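Local coordinates for twin-arginine translocation pathway signal protein (Burkholderia phytofirmans, PDB 2RJO), which binds beta-D-galactopyranose in the cleft between its two lobes and probably serves as the periplasmic sugar-binding component of a transport system, at residues Thr289-Lys293 and Thr294-Asp298. Residues are numbered along the deposited sequence; the frame is centred on the assembly and turned at random.
Sequences TFVTK and TNVQD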
ATOM      1  N   THR A 289      -3.819  11.334  -0.469  1.00 22.24           N
ATOM      2  CA  THR A 289      -3.767  12.593   0.285  1.00 21.64           C
ATOM      3  C   THR A 289      -2.451  12.737   1.049  1.00 20.57           C
ATOM      4  O   THR A 289      -2.160  11.950   1.951  1.00 18.59           O
ATOM      5  CB  THR A 289      -4.896  12.684   1.346  1.00 21.75           C
ATOM      6  OG1 THR A 289      -6.103  12.139   0.816  1.00 25.64           O
ATOM      7  CG2 THR A 289      -5.140  14.136   1.745  1.00 23.55           C
ATOM      8  N   PHE A 290      -1.651  13.733   0.690  1.00 22.18           N
ATOM      9  CA  PHE A 290      -0.407  13.953   1.399  1.00 22.23           C
ATOM     10  C   PHE A 290      -0.851  14.475   2.760  1.00 22.12           C
ATOM     11  O   PHE A 290      -1.696  15.367   2.829  1.00 20.86           O
ATOM     12  CB  PHE A 290       0.421  15.011   0.693  1.00 22.09           C
ATOM     13  CG  PHE A 290       1.807  15.150   1.236  1.00 22.95           C
ATOM     14  CD1 PHE A 290       2.735  14.125   1.080  1.00 24.57           C
ATOM     15  CD2 PHE A 290       2.190  16.300   1.909  1.00 23.12           C
ATOM     16  CE1 PHE A 290       4.040  14.255   1.573  1.00 21.94           C
ATOM     17  CE2 PHE A 290       3.484  16.438   2.404  1.00 23.27           C
ATOM     18  CZ  PHE A 290       4.404  15.415   2.242  1.00 22.16           C
ATOM     19  N   VAL A 291      -0.298  13.932   3.839  1.00 22.76           N
ATOM     20  CA  VAL A 291      -0.709  14.370   5.166  1.00 22.07           C
ATOM     21  C   VAL A 291       0.451  14.864   6.016  1.00 21.85           C
ATOM     22  O   VAL A 291       1.512  14.250   6.070  1.00 21.95           O
ATOM     23  CB  VAL A 291      -1.459  13.235   5.915  1.00 22.43           C
ATOM     24  CG1 VAL A 291      -0.622  11.976   5.930  1.00 25.36           C
ATOM     25  CG2 VAL A 291      -1.777  13.663   7.342  1.00 22.19           C
ATOM     26  N   THR A 292       0.225  15.991   6.674  1.00 20.51           N
ATOM     27  CA  THR A 292       1.206  16.626   7.542  1.00 22.46           C
ATOM     28  C   THR A 292       0.411  17.253   8.696  1.00 21.89           C
ATOM     29  O   THR A 292      -0.810  17.185   8.687  1.00 20.95           O
ATOM     30  CB  THR A 292       1.982  17.704   6.763  1.00 22.82           C
ATOM     31  OG1 THR A 292       2.967  18.296   7.615  1.00 31.28           O
ATOM     32  CG2 THR A 292       1.041  18.781   6.266  1.00 22.81           C
ATOM     33  N   LYS A 293       1.076  17.854   9.679  1.00 22.39           N
ATOM     34  CA  LYS A 293       0.341  18.432  10.800  1.00 23.27           C
ATOM     35  C   LYS A 293      -0.701  19.463  10.398  1.00 24.67           C
ATOM     36  O   LYS A 293      -1.687  19.655  11.111  1.00 24.24           O
ATOM     37  CB  LYS A 293       1.286  19.054  11.849  1.00 26.44           C
ATOM     38  CG  LYS A 293       1.547  18.118  13.041  1.00 29.19           C
ATOM     39  CD  LYS A 293       2.084  18.829  14.304  1.00 30.80           C
ATOM     40  CE  LYS A 293       3.564  19.167  14.200  1.00 31.73           C
ATOM     41  NZ  LYS A 293       4.096  19.840  15.439  1.00 32.10           N
ATOM     42  N   THR A 294      -0.509  20.115   9.256  1.00 24.42           N
ATOM     43  CA  THR A 294      -1.466  21.132   8.840  1.00 25.67           C
ATOM     44  C   THR A 294      -2.826  20.569   8.441  1.00 23.91           C
ATOM     45  O   THR A 294      -3.848  21.231   8.618  1.00 24.17           O
ATOM     46  CB  THR A 294      -0.897  21.997   7.705  1.00 27.12           C
ATOM     47  OG1 THR A 294      -0.745  21.212   6.522  1.00 30.08           O
ATOM     48  CG2 THR A 294       0.458  22.561   8.117  1.00 28.14           C
ATOM     49  N   ASN A 295      -2.858  19.342   7.933  1.00 22.50           N
ATOM     50  CA  ASN A 295      -4.140  18.751   7.564  1.00 22.26           C
ATOM     51  C   ASN A 295      -4.376  17.430   8.280  1.00 22.66           C
ATOM     52  O   ASN A 295      -5.338  16.730   7.984  1.00 23.29           O
ATOM     53  CB  ASN A 295      -4.205  18.522   6.056  1.00 21.93           C
ATOM     54  CG  ASN A 295      -3.325  17.375   5.609  1.00 22.35           C
ATOM     55  OD1 ASN A 295      -2.231  17.193   6.133  1.00 21.08           O
ATOM     56  ND2 ASN A 295      -3.794  16.601   4.632  1.00 20.97           N
ATOM     57  N   VAL A 296      -3.517  17.087   9.234  1.00 22.08           N
ATOM     58  CA  VAL A 296      -3.674  15.810   9.918  1.00 21.61           C
ATOM     59  C   VAL A 296      -5.027  15.621  10.597  1.00 20.96           C
ATOM     60  O   VAL A 296      -5.602  14.543  10.546  1.00 18.80           O
ATOM     61  CB  VAL A 296      -2.565  15.575  10.959  1.00 21.48           C
ATOM     62  CG1 VAL A 296      -2.661  16.601  12.084  1.00 21.74           C
ATOM     63  CG2 VAL A 296      -2.673  14.159  11.503  1.00 19.77           C
ATOM     64  N   GLN A 297      -5.538  16.664  11.230  1.00 23.33           N
ATOM     65  CA  GLN A 297      -6.815  16.544  11.908  1.00 25.77           C
ATOM     66  C   GLN A 297      -7.932  16.117  10.952  1.00 26.00           C
ATOM     67  O   GLN A 297      -8.806  15.337  11.330  1.00 26.19           O
ATOM     68  CB  GLN A 297      -7.166  17.860  12.600  1.00 28.14           C
ATOM     69  CG  GLN A 297      -8.431  17.805  13.443  1.00 32.36           C
ATOM     70  CD  GLN A 297      -9.688  18.056  12.633  1.00 35.49           C
ATOM     71  OE1 GLN A 297      -9.820  19.101  11.982  1.00 37.43           O
ATOM     72  NE2 GLN A 297     -10.628  17.104  12.670  1.00 37.25           N
ATOM     73  N   ASP A 298      -7.901  16.612   9.718  1.00 26.17           N
ATOM     74  CA  ASP A 298      -8.920  16.246   8.740  1.00 26.72           C
ATOM     75  C   ASP A 298      -8.814  14.792   8.310  1.00 26.78           C
ATOM     76  O   ASP A 298      -9.830  14.120   8.117  1.00 26.47           O
ATOM     77  CB  ASP A 298      -8.837  17.133   7.501  1.00 28.20           C
ATOM     78  CG  ASP A 298      -9.322  18.523   7.768  1.00 29.26           C
ATOM     79  OD1 ASP A 298     -10.422  18.658   8.338  1.00 30.21           O
ATOM     80  OD2 ASP A 298      -8.614  19.477   7.406  1.00 32.40           O
TER
HETATM   81  O   HOH W   1      -4.744  19.480  11.489  1.00 25.84           O
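Asn295 folds its carboxamide back against the backbone of Phe290-Thr292 and bonds to two groups there. Its OD1 accepts the amide hydrogen of Thr292 N at 2.8 Å, an almost straight bond that approaches within the carbonyl plane. On the other branch, ND2 donates to Phe290 O over 3.0 Å, meeting a lone pair of that oxygen although Phe290 O lies 27° out of the asparagine amide plane. Both ends of the amide thus grip the same side of this backbone, which fixes its flip and limits its rotation. The reach depends on CG sitting between the backbone N and the carbonyl carbon (chi1 72°), which turns the amide back along the chain; although Asn295 is at the N-cap position, its side chain makes no capping bond and is spent on the preceding backbone.

The turn itself closes on Thr292 O. Asn295 N donates to it at 3.1 Å from well above the carbonyl plane, closing a type I beta turn with Lys293 and Thr294 at its corners, and Val296 N adds a weak, strongly bent bond. Beside these polar links, Val291 CG2 rests 3.8 Å from Asn295 OD1 and against Val296 CB; the Val291 side chain is about 12 Å from the bound galactose. A water bridges the start of the helix, donating to Lys293 O and accepting from Gln297 N at 2.9 Å.

Thr289 OG1 bonds to Arg302, at the far end of helix 296-302. Backbone hydrogen bonds pair Thr289 with Asp250 and Val291 with Ser248, joining strand 283-291 to its antiparallel neighbour 248-250. The turn carries the chain from this sheet into helix 296-302. Helix 234-241 packs on Val291 through Leu237 and Ile240, and Ile240 also meets Lys293 and Val296, while Phe290 lies against helix 118-132.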